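Local coordinates for 3-oxoacyl-(acyl-carrier protein) synthase II (Thermus thermophilus, PDB 1J3N), which catalyses the condensation step of fatty acid elongation, probably extending a growing acyl chain by two carbons from malonyl-acyl-carrier protein, and forms a homodimer, at residues E254-R260 with N400-K406. Residues are numbered along the deposited sequence; the frame is centred on the assembly and turned at random.
Sequences ELVGFGR and NAVLAFK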
ATOM      1  N   GLU A 254     -14.277  20.124   4.081  1.00 22.89           N
ATOM      2  CA  GLU A 254     -14.311  18.991   4.984  1.00 23.91           C
ATOM      3  C   GLU A 254     -14.354  17.696   4.177  1.00 23.11           C
ATOM      4  O   GLU A 254     -15.076  17.602   3.189  1.00 22.21           O
ATOM      5  CB  GLU A 254     -15.544  19.057   5.883  1.00 24.34           C
ATOM      6  CG  GLU A 254     -15.440  18.151   7.102  1.00 26.59           C
ATOM      7  CD  GLU A 254     -16.781  17.881   7.762  1.00 29.41           C
ATOM      8  OE1 GLU A 254     -17.703  18.711   7.618  1.00 28.32           O
ATOM      9  OE2 GLU A 254     -16.905  16.837   8.438  1.00 30.46           O
ATOM     10  N   LEU A 255     -13.555  16.712   4.579  1.00 23.59           N
ATOM     11  CA  LEU A 255     -13.561  15.406   3.917  1.00 22.63           C
ATOM     12  C   LEU A 255     -14.634  14.624   4.671  1.00 21.64           C
ATOM     13  O   LEU A 255     -14.404  14.159   5.783  1.00 19.40           O
ATOM     14  CB  LEU A 255     -12.203  14.709   4.049  1.00 22.20           C
ATOM     15  CG  LEU A 255     -12.087  13.274   3.519  1.00 19.74           C
ATOM     16  CD1 LEU A 255     -12.633  13.192   2.116  1.00 19.91           C
ATOM     17  CD2 LEU A 255     -10.629  12.839   3.554  1.00 19.41           C
ATOM     18  N   VAL A 256     -15.805  14.493   4.056  1.00 23.48           N
ATOM     19  CA  VAL A 256     -16.939  13.818   4.684  1.00 23.98           C
ATOM     20  C   VAL A 256     -17.209  12.363   4.278  1.00 24.36           C
ATOM     21  O   VAL A 256     -17.817  11.600   5.039  1.00 24.07           O
ATOM     22  CB  VAL A 256     -18.224  14.632   4.433  1.00 23.95           C
ATOM     23  CG1 VAL A 256     -18.066  16.038   4.998  1.00 26.28           C
ATOM     24  CG2 VAL A 256     -18.499  14.715   2.945  1.00 25.62           C
ATOM     25  N   GLY A 257     -16.779  11.966   3.089  1.00 22.70           N
ATOM     26  CA  GLY A 257     -17.048  10.603   2.670  1.00 22.02           C
ATOM     27  C   GLY A 257     -15.919   9.872   1.979  1.00 22.03           C
ATOM     28  O   GLY A 257     -15.112  10.474   1.272  1.00 23.06           O
ATOM     29  N   PHE A 258     -15.879   8.560   2.189  1.00 22.30           N
ATOM     30  CA  PHE A 258     -14.870   7.685   1.606  1.00 24.56           C
ATOM     31  C   PHE A 258     -15.573   6.393   1.176  1.00 23.06           C
ATOM     32  O   PHE A 258     -16.190   5.708   1.988  1.00 21.36           O
ATOM     33  CB  PHE A 258     -13.777   7.404   2.649  1.00 24.70           C
ATOM     34  CG  PHE A 258     -12.697   6.462   2.182  1.00 25.75           C
ATOM     35  CD1 PHE A 258     -12.207   6.520   0.879  1.00 27.62           C
ATOM     36  CD2 PHE A 258     -12.131   5.546   3.069  1.00 25.46           C
ATOM     37  CE1 PHE A 258     -11.159   5.676   0.468  1.00 24.85           C
ATOM     38  CE2 PHE A 258     -11.092   4.708   2.674  1.00 24.09           C
ATOM     39  CZ  PHE A 258     -10.603   4.774   1.374  1.00 24.54           C
ATOM     40  N   GLY A 259     -15.513   6.082  -0.114  1.00 22.44           N
ATOM     41  CA  GLY A 259     -16.169   4.878  -0.590  1.00 21.49           C
ATOM     42  C   GLY A 259     -15.290   4.057  -1.503  1.00 20.99           C
ATOM     43  O   GLY A 259     -14.637   4.589  -2.399  1.00 21.50           O
ATOM     44  N   ARG A 260     -15.278   2.752  -1.277  1.00 21.52           N
ATOM     45  CA  ARG A 260     -14.461   1.859  -2.077  1.00 21.12           C
ATOM     46  C   ARG A 260     -15.195   0.602  -2.511  1.00 21.64           C
ATOM     47  O   ARG A 260     -16.125   0.149  -1.848  1.00 24.00           O
ATOM     48  CB  ARG A 260     -13.211   1.473  -1.296  1.00 19.57           C
ATOM     49  CG  ARG A 260     -12.194   2.593  -1.188  1.00 20.38           C
ATOM     50  CD  ARG A 260     -10.978   2.116  -0.433  1.00 19.09           C
ATOM     51  NE  ARG A 260     -11.342   1.626   0.891  1.00 17.38           N
ATOM     52  CZ  ARG A 260     -10.469   1.185   1.793  1.00 19.61           C
ATOM     53  NH1 ARG A 260      -9.173   1.172   1.508  1.00 16.37           N
ATOM     54  NH2 ARG A 260     -10.892   0.767   2.985  1.00 12.97           N
ATOM     55  N   ASN A 400     -11.648   0.702  -6.957  1.00 19.86           N
ATOM     56  CA  ASN A 400     -12.431   1.919  -7.092  1.00 19.76           C
ATOM     57  C   ASN A 400     -12.439   2.640  -5.760  1.00 20.87           C
ATOM     58  O   ASN A 400     -12.779   2.056  -4.734  1.00 22.08           O
ATOM     59  CB  ASN A 400     -13.865   1.584  -7.507  1.00 19.56           C
ATOM     60  CG  ASN A 400     -13.921   0.801  -8.793  1.00 21.47           C
ATOM     61  OD1 ASN A 400     -13.415   1.249  -9.819  1.00 25.78           O
ATOM     62  ND2 ASN A 400     -14.527  -0.377  -8.747  1.00 22.26           N
ATOM     63  N   ALA A 401     -12.050   3.908  -5.782  1.00 20.19           N
ATOM     64  CA  ALA A 401     -12.011   4.719  -4.576  1.00 22.00           C
ATOM     65  C   ALA A 401     -12.626   6.078  -4.893  1.00 21.83           C
ATOM     66  O   ALA A 401     -12.264   6.726  -5.881  1.00 22.97           O
ATOM     67  CB  ALA A 401     -10.566   4.880  -4.098  1.00 20.01           C
ATOM     68  N   VAL A 402     -13.559   6.498  -4.051  1.00 22.65           N
ATOM     69  CA  VAL A 402     -14.250   7.768  -4.221  1.00 21.79           C
ATOM     70  C   VAL A 402     -14.228   8.595  -2.934  1.00 22.65           C
ATOM     71  O   VAL A 402     -14.440   8.070  -1.839  1.00 21.11           O
ATOM     72  CB  VAL A 402     -15.727   7.531  -4.619  1.00 23.50           C
ATOM     73  CG1 VAL A 402     -16.465   8.862  -4.727  1.00 17.51           C
ATOM     74  CG2 VAL A 402     -15.790   6.771  -5.933  1.00 22.10           C
ATOM     75  N   LEU A 403     -13.960   9.890  -3.076  1.00 21.48           N
ATOM     76  CA  LEU A 403     -13.939  10.782  -1.933  1.00 22.30           C
ATOM     77  C   LEU A 403     -15.069  11.786  -2.094  1.00 21.98           C
ATOM     78  O   LEU A 403     -15.373  12.220  -3.211  1.00 22.29           O
ATOM     79  CB  LEU A 403     -12.596  11.527  -1.830  1.00 20.93           C
ATOM     80  CG  LEU A 403     -11.346  10.709  -1.470  1.00 21.63           C
ATOM     81  CD1 LEU A 403     -10.150  11.635  -1.378  1.00 22.55           C
ATOM     82  CD2 LEU A 403     -11.539   9.987  -0.154  1.00 22.21           C
ATOM     83  N   ALA A 404     -15.691  12.134  -0.974  1.00 21.10           N
ATOM     84  CA  ALA A 404     -16.779  13.096  -0.948  1.00 22.07           C
ATOM     85  C   ALA A 404     -16.344  14.285  -0.103  1.00 22.78           C
ATOM     86  O   ALA A 404     -15.984  14.135   1.068  1.00 21.57           O
ATOM     87  CB  ALA A 404     -18.038  12.462  -0.354  1.00 20.06           C
ATOM     88  N   PHE A 405     -16.393  15.469  -0.702  1.00 23.20           N
ATOM     89  CA  PHE A 405     -16.000  16.690  -0.019  1.00 24.73           C
ATOM     90  C   PHE A 405     -17.194  17.598   0.231  1.00 25.05           C
ATOM     91  O   PHE A 405     -18.111  17.682  -0.583  1.00 26.06           O
ATOM     92  CB  PHE A 405     -14.946  17.427  -0.847  1.00 23.02           C
ATOM     93  CG  PHE A 405     -13.598  16.749  -0.846  1.00 26.32           C
ATOM     94  CD1 PHE A 405     -12.799  16.759   0.299  1.00 25.81           C
ATOM     95  CD2 PHE A 405     -13.124  16.108  -1.989  1.00 25.61           C
ATOM     96  CE1 PHE A 405     -11.545  16.144   0.304  1.00 25.72           C
ATOM     97  CE2 PHE A 405     -11.868  15.487  -1.992  1.00 25.50           C
ATOM     98  CZ  PHE A 405     -11.081  15.508  -0.844  1.00 23.95           C
ATOM     99  N   LYS A 406     -17.174  18.280   1.370  1.00 28.69           N
ATOM    100  CA  LYS A 406     -18.253  19.191   1.734  1.00 31.88           C
ATOM    101  C   LYS A 406     -17.737  20.615   1.889  1.00 32.93           C
ATOM    102  O   LYS A 406     -16.717  20.843   2.539  1.00 32.71           O
ATOM    103  CB  LYS A 406     -18.904  18.744   3.048  1.00 30.78           C
ATOM    104  CG  LYS A 406     -19.911  19.740   3.595  1.00 32.10           C
ATOM    105  CD  LYS A 406     -20.460  19.311   4.949  1.00 31.02           C
ATOM    106  CE  LYS A 406     -21.421  20.363   5.485  1.00 31.13           C
ATOM    107  NZ  LYS A 406     -21.981  19.978   6.810  1.00 33.34           N
TER
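Leu255 turns CG away from its backbone N (chi1 174°), while Phe405, across the strand pair, sets CG opposite its own carbonyl carbon (chi1 -72°); the two side chains thereby slant across each other, and Leu255 CD1 comes 3.6 Å from Phe405 CE1. The same methyl lies 4.1 Å from Leu403 CD2; Leu403 CD2 in turn lies 3.7 Å from Phe258 CD1, so leucines and phenylalanines from both strands interleave on one face. Helix 163-176 packs on Leu255, Phe258 and Leu403, helix 343-357 on Phe405. With Phe405 cut back to an alanine, a gap beside Leu255 CD1 and lost packing against helix 343-357 would be likely. Farther along this face, Phe258 CZ sits over the guanidinium of Arg260, toward its rim; that group is salt-bridged to Asp166 and to Glu179 of the second subunit. On the other face, Glu254 runs alongside Lys406 but forms its salt bridge with Arg3. At the bulge, Val256 CG1 presses against Lys406 CB at a tight 3.4 Å. Ala404 O accepts two bonds, from Val256 N (3.0 Å) and from Gly257 N (3.1 Å), the former the more bent at hydrogen (138°). Val256 and Gly257 together facing Ala404 make a classic beta bulge, set in antiparallel strands of the mixed sheet of the thiolase-like fold shared by beta-ketoacyl synthases.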